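Local coordinates for acyl-CoA N-acyltransferases (NAT) superfamily protein (Arabidopsis thaliana, PDB 6TH0) that binds acetyl-CoA through its GNAT domain and probably transfers the acetyl group to the N-terminal methionine of transmembrane proteins and to protein lysines, at residues 68-73 and 94-99; 77-82 and 154-159. One frame throughout, in Å; residues are numbered along the deposited sequence.

Contact 1. Residues 68-73 and 94-99; sequences TAKIVL and LVYILT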
ATOM      1  N   THR A  68       0.106   3.848  -0.888  1.00 39.21           N
ATOM      2  CA  THR A  68       0.631   3.900  -2.252  1.00 39.64           C
ATOM      3  C   THR A  68       0.777   2.490  -2.823  1.00 40.28           C
ATOM      4  O   THR A  68       1.047   1.528  -2.090  1.00 38.47           O
ATOM      5  CB  THR A  68       1.974   4.608  -2.311  1.00 42.39           C
ATOM      6  OG1 THR A  68       2.919   3.876  -1.523  1.00 41.94           O
ATOM      7  CG2 THR A  68       1.844   6.032  -1.770  1.00 44.25           C
ATOM      8  N   ALA A  69       0.570   2.360  -4.137  1.00 43.38           N
ATOM      9  CA  ALA A  69       0.601   1.054  -4.777  1.00 41.20           C
ATOM     10  C   ALA A  69       1.056   1.214  -6.227  1.00 41.20           C
ATOM     11  O   ALA A  69       0.850   2.257  -6.850  1.00 45.78           O
ATOM     12  CB  ALA A  69      -0.769   0.357  -4.733  1.00 42.90           C
ATOM     13  N   LYS A  70       1.608   0.148  -6.789  1.00 44.12           N
ATOM     14  CA  LYS A  70       1.994   0.200  -8.191  1.00 46.76           C
ATOM     15  C   LYS A  70       1.467  -1.026  -8.899  1.00 47.70           C
ATOM     16  O   LYS A  70       1.156  -2.048  -8.283  1.00 44.98           O
ATOM     17  CB  LYS A  70       3.514   0.295  -8.391  1.00 57.06           C
ATOM     18  CG  LYS A  70       4.287  -0.938  -7.945  1.00 52.45           C
ATOM     19  CD  LYS A  70       5.732  -0.843  -8.412  1.00 72.63           C
ATOM     20  CE  LYS A  70       6.564  -2.034  -7.951  1.00 81.00           C
ATOM     21  NZ  LYS A  70       7.971  -1.916  -8.430  1.00 89.86           N
ATOM     22  N   ILE A  71       1.382  -0.897 -10.204  1.00 48.06           N
ATOM     23  CA  ILE A  71       0.824  -1.943 -11.040  1.00 52.29           C
ATOM     24  C   ILE A  71       1.966  -2.809 -11.546  1.00 57.51           C
ATOM     25  O   ILE A  71       3.008  -2.298 -11.980  1.00 54.89           O
ATOM     26  CB  ILE A  71       0.013  -1.313 -12.178  1.00 59.73           C
ATOM     27  CG1 ILE A  71      -1.028  -0.362 -11.576  1.00 61.40           C
ATOM     28  CG2 ILE A  71      -0.674  -2.393 -12.986  1.00 63.69           C
ATOM     29  CD1 ILE A  71      -2.076  -1.047 -10.727  1.00 56.74           C
ATOM     30  N   VAL A  72       1.754  -4.126 -11.523  1.00 56.39           N
ATOM     31  CA  VAL A  72       2.768  -5.129 -11.827  1.00 49.03           C
ATOM     32  C   VAL A  72       2.178  -6.124 -12.820  1.00 50.78           C
ATOM     33  O   VAL A  72       1.074  -6.632 -12.597  1.00 54.44           O
ATOM     34  CB  VAL A  72       3.196  -5.866 -10.538  1.00 52.05           C
ATOM     35  CG1 VAL A  72       4.321  -6.839 -10.804  1.00 53.66           C
ATOM     36  CG2 VAL A  72       3.594  -4.859  -9.449  1.00 60.33           C
ATOM     37  N   LEU A  73       2.899  -6.414 -13.899  1.00 54.17           N
ATOM     38  CA  LEU A  73       2.477  -7.500 -14.770  1.00 53.49           C
ATOM     39  C   LEU A  73       2.554  -8.816 -14.006  1.00 60.78           C
ATOM     40  O   LEU A  73       3.572  -9.127 -13.383  1.00 52.79           O
ATOM     41  CB  LEU A  73       3.345  -7.557 -16.026  1.00 62.47           C
ATOM     42  CG  LEU A  73       3.086  -6.465 -17.066  1.00 70.50           C
ATOM     43  CD1 LEU A  73       4.120  -6.527 -18.171  1.00 76.25           C
ATOM     44  CD2 LEU A  73       1.693  -6.676 -17.660  1.00 71.62           C
ATOM     45  N   LEU A  94      -1.329  -7.245 -11.306  1.00 49.36           N
ATOM     46  CA  LEU A  94      -1.452  -7.277  -9.858  1.00 45.39           C
ATOM     47  C   LEU A  94      -1.228  -5.864  -9.355  1.00 49.45           C
ATOM     48  O   LEU A  94      -0.540  -5.073 -10.003  1.00 50.51           O
ATOM     49  CB  LEU A  94      -0.432  -8.221  -9.232  1.00 45.79           C
ATOM     50  CG  LEU A  94      -0.630  -9.701  -9.495  1.00 48.89           C
ATOM     51  CD1 LEU A  94       0.643 -10.463  -9.197  1.00 52.04           C
ATOM     52  CD2 LEU A  94      -1.774 -10.206  -8.633  1.00 45.78           C
ATOM     53  N   VAL A  95      -1.849  -5.537  -8.220  1.00 44.34           N
ATOM     54  CA  VAL A  95      -1.568  -4.297  -7.502  1.00 44.27           C
ATOM     55  C   VAL A  95      -0.660  -4.635  -6.330  1.00 41.96           C
ATOM     56  O   VAL A  95      -0.960  -5.552  -5.555  1.00 41.57           O
ATOM     57  CB  VAL A  95      -2.864  -3.613  -7.036  1.00 47.54           C
ATOM     58  CG1 VAL A  95      -2.544  -2.334  -6.267  1.00 41.93           C
ATOM     59  CG2 VAL A  95      -3.752  -3.303  -8.246  1.00 48.54           C
ATOM     60  N   TYR A  96       0.462  -3.918  -6.220  1.00 40.75           N
ATOM     61  CA  TYR A  96       1.442  -4.110  -5.153  1.00 42.82           C
ATOM     62  C   TYR A  96       1.404  -2.910  -4.212  1.00 43.19           C
ATOM     63  O   TYR A  96       1.782  -1.804  -4.601  1.00 44.71           O
ATOM     64  CB  TYR A  96       2.847  -4.280  -5.748  1.00 45.41           C
ATOM     65  CG  TYR A  96       3.941  -4.530  -4.728  1.00 45.01           C
ATOM     66  CD1 TYR A  96       4.086  -5.779  -4.123  1.00 40.68           C
ATOM     67  CD2 TYR A  96       4.841  -3.521  -4.384  1.00 46.79           C
ATOM     68  CE1 TYR A  96       5.080  -6.019  -3.190  1.00 44.34           C
ATOM     69  CE2 TYR A  96       5.837  -3.744  -3.446  1.00 48.65           C
ATOM     70  CZ  TYR A  96       5.957  -4.986  -2.854  1.00 43.57           C
ATOM     71  OH  TYR A  96       6.961  -5.198  -1.933  1.00 49.50           O
ATOM     72  N   ILE A  97       0.999  -3.130  -2.961  1.00 37.80           N
ATOM     73  CA  ILE A  97       1.021  -2.025  -2.006  1.00 34.39           C
ATOM     74  C   ILE A  97       2.459  -1.768  -1.600  1.00 40.02           C
ATOM     75  O   ILE A  97       3.182  -2.692  -1.187  1.00 42.10           O
ATOM     76  CB  ILE A  97       0.146  -2.329  -0.782  1.00 36.36           C
ATOM     77  CG1 ILE A  97      -1.336  -2.296  -1.159  1.00 39.29           C
ATOM     78  CG2 ILE A  97       0.474  -1.316   0.360  1.00 37.86           C
ATOM     79  CD1 ILE A  97      -2.238  -2.923  -0.122  1.00 39.32           C
ATOM     80  N   LEU A  98       2.889  -0.516  -1.750  1.00 38.34           N
ATOM     81  CA  LEU A  98       4.236  -0.070  -1.433  1.00 35.17           C
ATOM     82  C   LEU A  98       4.299   0.455   0.003  1.00 39.02           C
ATOM     83  O   LEU A  98       5.088  -0.029   0.817  1.00 41.83           O
ATOM     84  CB  LEU A  98       4.659   1.041  -2.383  1.00 32.85           C
ATOM     85  CG  LEU A  98       4.780   0.655  -3.874  1.00 41.24           C
ATOM     86  CD1 LEU A  98       4.628   1.886  -4.730  1.00 44.45           C
ATOM     87  CD2 LEU A  98       6.154   0.063  -4.084  1.00 44.69           C
ATOM     88  N   THR A  99       3.481   1.454   0.312  1.00 37.47           N
ATOM     89  CA  THR A  99       3.524   2.055   1.642  1.00 36.61           C
ATOM     90  C   THR A  99       2.113   2.262   2.169  1.00 35.50           C
ATOM     91  O   THR A  99       1.140   2.351   1.420  1.00 37.17           O
ATOM     92  CB  THR A  99       4.272   3.389   1.639  1.00 37.40           C
ATOM     93  OG1 THR A  99       3.492   4.389   0.968  1.00 38.96           O
ATOM     94  CG2 THR A  99       5.641   3.266   0.972  1.00 44.28           C
TER

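Contact 2. Residues 77-82 and 154-159; sequences SEISDL and CVRRLH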
ATOM      1  N   SER A  77       5.793 -10.740 -11.598  1.00 50.92           N
ATOM      2  CA  SER A  77       5.729 -10.611 -10.151  1.00 53.19           C
ATOM      3  C   SER A  77       6.353 -11.836  -9.499  1.00 60.65           C
ATOM      4  O   SER A  77       6.437 -12.913 -10.098  1.00 63.74           O
ATOM      5  CB  SER A  77       4.281 -10.463  -9.676  1.00 55.08           C
ATOM      6  OG  SER A  77       3.602 -11.703  -9.814  1.00 57.60           O
ATOM      7  N   GLU A  78       6.756 -11.674  -8.239  1.00 53.76           N
ATOM      8  CA  GLU A  78       7.324 -12.806  -7.525  1.00 54.16           C
ATOM      9  C   GLU A  78       6.291 -13.851  -7.122  1.00 51.18           C
ATOM     10  O   GLU A  78       6.687 -14.929  -6.669  1.00 56.28           O
ATOM     11  CB  GLU A  78       8.047 -12.318  -6.274  1.00 59.41           C
ATOM     12  CG  GLU A  78       7.110 -11.810  -5.210  1.00 57.38           C
ATOM     13  CD  GLU A  78       7.830 -11.006  -4.144  1.00 60.43           C
ATOM     14  OE1 GLU A  78       8.304  -9.892  -4.459  1.00 57.93           O
ATOM     15  OE2 GLU A  78       7.910 -11.488  -2.991  1.00 57.01           O
ATOM     16  N   ILE A  79       4.998 -13.576  -7.263  1.00 55.12           N
ATOM     17  CA  ILE A  79       3.974 -14.548  -6.899  1.00 51.41           C
ATOM     18  C   ILE A  79       3.357 -15.182  -8.137  1.00 49.06           C
ATOM     19  O   ILE A  79       2.306 -15.820  -8.052  1.00 49.23           O
ATOM     20  CB  ILE A  79       2.887 -13.930  -6.008  1.00 49.50           C
ATOM     21  CG1 ILE A  79       2.171 -12.808  -6.753  1.00 51.81           C
ATOM     22  CG2 ILE A  79       3.479 -13.437  -4.701  1.00 49.05           C
ATOM     23  CD1 ILE A  79       1.043 -12.206  -5.980  1.00 46.74           C
ATOM     24  N   SER A  80       4.016 -15.046  -9.285  1.00 55.96           N
ATOM     25  CA  SER A  80       3.518 -15.681 -10.493  1.00 59.00           C
ATOM     26  C   SER A  80       3.392 -17.185 -10.301  1.00 60.93           C
ATOM     27  O   SER A  80       2.549 -17.826 -10.936  1.00 55.17           O
ATOM     28  CB  SER A  80       4.435 -15.361 -11.673  1.00 61.96           C
ATOM     29  OG  SER A  80       3.874 -15.836 -12.876  1.00 69.48           O
ATOM     30  N   ASP A  81       4.232 -17.767  -9.438  1.00 57.11           N
ATOM     31  CA  ASP A  81       4.167 -19.199  -9.180  1.00 63.19           C
ATOM     32  C   ASP A  81       2.874 -19.594  -8.481  1.00 62.42           C
ATOM     33  O   ASP A  81       2.530 -20.781  -8.462  1.00 67.38           O
ATOM     34  CB  ASP A  81       5.349 -19.656  -8.326  1.00 62.31           C
ATOM     35  CG  ASP A  81       5.383 -18.979  -6.960  1.00 68.23           C
ATOM     36  OD1 ASP A  81       5.339 -17.736  -6.890  1.00 66.76           O
ATOM     37  OD2 ASP A  81       5.424 -19.705  -5.943  1.00 71.29           O
ATOM     38  N   LEU A  82       2.156 -18.637  -7.903  1.00 54.39           N
ATOM     39  CA  LEU A  82       0.961 -18.955  -7.132  1.00 56.04           C
ATOM     40  C   LEU A  82      -0.313 -18.877  -7.958  1.00 59.44           C
ATOM     41  O   LEU A  82      -1.381 -19.252  -7.457  1.00 53.10           O
ATOM     42  CB  LEU A  82       0.839 -17.990  -5.949  1.00 53.05           C
ATOM     43  CG  LEU A  82       1.983 -17.887  -4.944  1.00 56.85           C
ATOM     44  CD1 LEU A  82       1.625 -16.832  -3.928  1.00 49.57           C
ATOM     45  CD2 LEU A  82       2.245 -19.231  -4.273  1.00 58.79           C
ATOM     46  N   CYS A 154      -1.057 -14.931   4.415  1.00 44.94           N
ATOM     47  CA  CYS A 154       0.380 -14.854   4.674  1.00 38.36           C
ATOM     48  C   CYS A 154       1.042 -16.048   3.996  1.00 42.37           C
ATOM     49  O   CYS A 154       0.750 -17.203   4.339  1.00 43.28           O
ATOM     50  CB  CYS A 154       0.662 -14.855   6.178  1.00 44.62           C
ATOM     51  SG  CYS A 154       2.420 -14.490   6.498  1.00 45.87           S
ATOM     52  N   VAL A 155       1.839 -15.783   2.958  1.00 44.76           N
ATOM     53  CA  VAL A 155       2.347 -16.848   2.103  1.00 49.20           C
ATOM     54  C   VAL A 155       3.662 -17.441   2.602  1.00 41.39           C
ATOM     55  O   VAL A 155       3.771 -18.659   2.780  1.00 43.55           O
ATOM     56  CB  VAL A 155       2.514 -16.333   0.660  1.00 48.98           C
ATOM     57  CG1 VAL A 155       3.097 -17.423  -0.232  1.00 47.45           C
ATOM     58  CG2 VAL A 155       1.196 -15.813   0.136  1.00 50.14           C
ATOM     59  N   ARG A 156       4.673 -16.597   2.805  1.00 42.77           N
ATOM     60  CA  ARG A 156       6.007 -17.102   3.114  1.00 45.22           C
ATOM     61  C   ARG A 156       6.860 -15.969   3.662  1.00 39.95           C
ATOM     62  O   ARG A 156       6.539 -14.789   3.511  1.00 41.92           O
ATOM     63  CB  ARG A 156       6.665 -17.728   1.877  1.00 50.52           C
ATOM     64  CG  ARG A 156       6.746 -16.800   0.657  1.00 44.65           C
ATOM     65  CD  ARG A 156       6.866 -17.671  -0.597  1.00 53.45           C
ATOM     66  NE  ARG A 156       6.689 -16.885  -1.808  1.00 54.52           N
ATOM     67  CZ  ARG A 156       6.306 -17.393  -2.977  1.00 60.06           C
ATOM     68  NH1 ARG A 156       6.045 -18.690  -3.087  1.00 61.51           N
ATOM     69  NH2 ARG A 156       6.177 -16.601  -4.034  1.00 65.56           N
ATOM     70  N   ARG A 157       7.978 -16.349   4.270  1.00 36.99           N
ATOM     71  CA  ARG A 157       8.939 -15.409   4.827  1.00 39.43           C
ATOM     72  C   ARG A 157      10.117 -15.218   3.872  1.00 46.64           C
ATOM     73  O   ARG A 157      10.681 -16.201   3.377  1.00 51.15           O
ATOM     74  CB  ARG A 157       9.448 -15.914   6.174  1.00 40.12           C
ATOM     75  CG  ARG A 157      10.334 -14.928   6.924  1.00 40.15           C
ATOM     76  CD  ARG A 157      10.844 -15.553   8.205  1.00 43.87           C
ATOM     77  NE  ARG A 157      11.532 -14.570   9.029  1.00 53.27           N
ATOM     78  CZ  ARG A 157      10.973 -13.961  10.069  1.00 51.50           C
ATOM     79  NH1 ARG A 157      11.668 -13.081  10.764  1.00 46.32           N
ATOM     80  NH2 ARG A 157       9.718 -14.232  10.414  1.00 47.34           N
ATOM     81  N   LEU A 158      10.467 -13.960   3.605  1.00 42.02           N
ATOM     82  CA  LEU A 158      11.626 -13.613   2.785  1.00 42.60           C
ATOM     83  C   LEU A 158      12.728 -13.075   3.692  1.00 42.73           C
ATOM     84  O   LEU A 158      12.540 -12.064   4.371  1.00 47.10           O
ATOM     85  CB  LEU A 158      11.262 -12.575   1.721  1.00 46.65           C
ATOM     86  CG  LEU A 158      10.357 -13.122   0.614  1.00 47.80           C
ATOM     87  CD1 LEU A 158       8.971 -13.470   1.137  1.00 55.45           C
ATOM     88  CD2 LEU A 158      10.281 -12.172  -0.571  1.00 58.22           C
ATOM     89  N   HIS A 159      13.890 -13.713   3.658  1.00 43.78           N
ATOM     90  CA  HIS A 159      14.970 -13.330   4.554  1.00 49.03           C
ATOM     91  C   HIS A 159      15.772 -12.149   4.012  1.00 53.90           C
ATOM     92  O   HIS A 159      16.071 -12.071   2.818  1.00 57.16           O
ATOM     93  CB  HIS A 159      15.877 -14.531   4.790  1.00 54.44           C
ATOM     94  CG  HIS A 159      15.147 -15.708   5.358  1.00 64.15           C
ATOM     95  ND1 HIS A 159      14.911 -15.855   6.708  1.00 67.55           N
ATOM     96  CD2 HIS A 159      14.577 -16.780   4.758  1.00 70.37           C
ATOM     97  CE1 HIS A 159      14.234 -16.971   6.916  1.00 69.26           C
ATOM     98  NE2 HIS A 159      14.017 -17.549   5.749  1.00 70.48           N
TER
HETATM   99  O   HOH W   1       7.975 -14.501  -2.774  1.00 54.35           O

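Contact 1. Residues 68-73 and 94-99
T68 and T99 meet hydroxyl to hydroxyl at one end of this antiparallel strand pair, OG1 of T68 lying 2.6 Å from OG1 of T99, a hydrogen bond that either could donate. In each threonine OG1 stands between the backbone N and the carbonyl carbon (chi1 62° and 71°), which turns the two oxygens to each other.

Backbone bonds join the strands through the hydrogen-bonded pairs K70–Y96 and V72–L94. Beyond them the register slips at a classic beta bulge, where L98 and T99 both face T68: L98 N reaches T68 O at 2.8 Å, and T68 N bonds to T99 O at 2.9 Å. In the GNAT fold such a bulge is associated with the parting of 93-102 from 129-137, where the cofactor binds.

A69 CB packs on V95 CG1 (3.6 Å) and I71 CD1 on V95 CG2 (3.7 Å), on the face that helix 111-123 covers. Over the other face, V72 CG2 rests against Y96 CB at 3.8 Å; the Y96 hydroxyl bonds to H135.

T68 O thus receives two N-H groups, the bond from T99 N being weak, and T99 OG1, held by both T68 and H23, is fixed in this buried spot.

Contact 2. Residues 77-82 and 154-159
E78 OE2 is gripped by two polar partners: it is hydrogen-bonded to H135 NE2 and to a water that donates to it at 3.0 Å. The same water accepts from R156 NE at 2.9 Å, so E78 is tied to the arginine through solvent, without direct contact of their charged atoms. L158 CD2 lies 3.5 Å from E78 OE2.

The other two guanidinium nitrogens of R156 hold D81 end-on in a bidentate salt bridge, one for each carboxylate oxygen. NH1 of R156 donates to OD2 of D81 at 3.1 Å. NH2 of R156 donates to OD1 of D81 at 3.2 Å, and both bonds are nearly straight. Guanidinium and carboxylate lie almost coplanar, their planes 17° apart, and both oxygens are met on the syn side. The fork is therefore held flat as well as close. A chi1 of 56° starts the arginine chain, which then runs extended from CG to NE and carries the guanidinium across to D81. With D81 and E78 both near, the guanidinium probably sits in a favourable negative field.

Apolar packing is added by L82 CD1, which meets V155 CG1 tip to tip at 4.0 Å. The L82 side chain also runs alongside that of R156 in the opposite sense, with L82 CD2 4.0 Å from R156 NH1.

This surface contact links the loop between strands 63-73 and 93-102 to strand 153-164, an outermost strand of the sheet. A type I turn from S77 to S80 leads into the short 3-10 segment that carries D81 and L82. Beneath the loop, I79 packs on L94, Y133 and L173, while backbone bonds from V155, R156 and L158 hold the edge strand to strand 167-177.

In the fold
Contact 1 lies inside the sheet and is partly buried, whereas contact 2 sits at the surface, its centre about 17 Å from the centre of the chain. Both involve strands of the same mixed sheet, and one connection serves the two: the chain leaving 68-73 runs through the loop 77-82 before returning as 94-99. Their side chains touch where L94 packs on S77 and I79, and V72 on S77, and H135 binds both Y96 and E78. Main-chain bonds and apolar side chains dominate the strand pair; charged groups and a bridging water carry the loop contact, which reaches the strand at the far edge of the sheet.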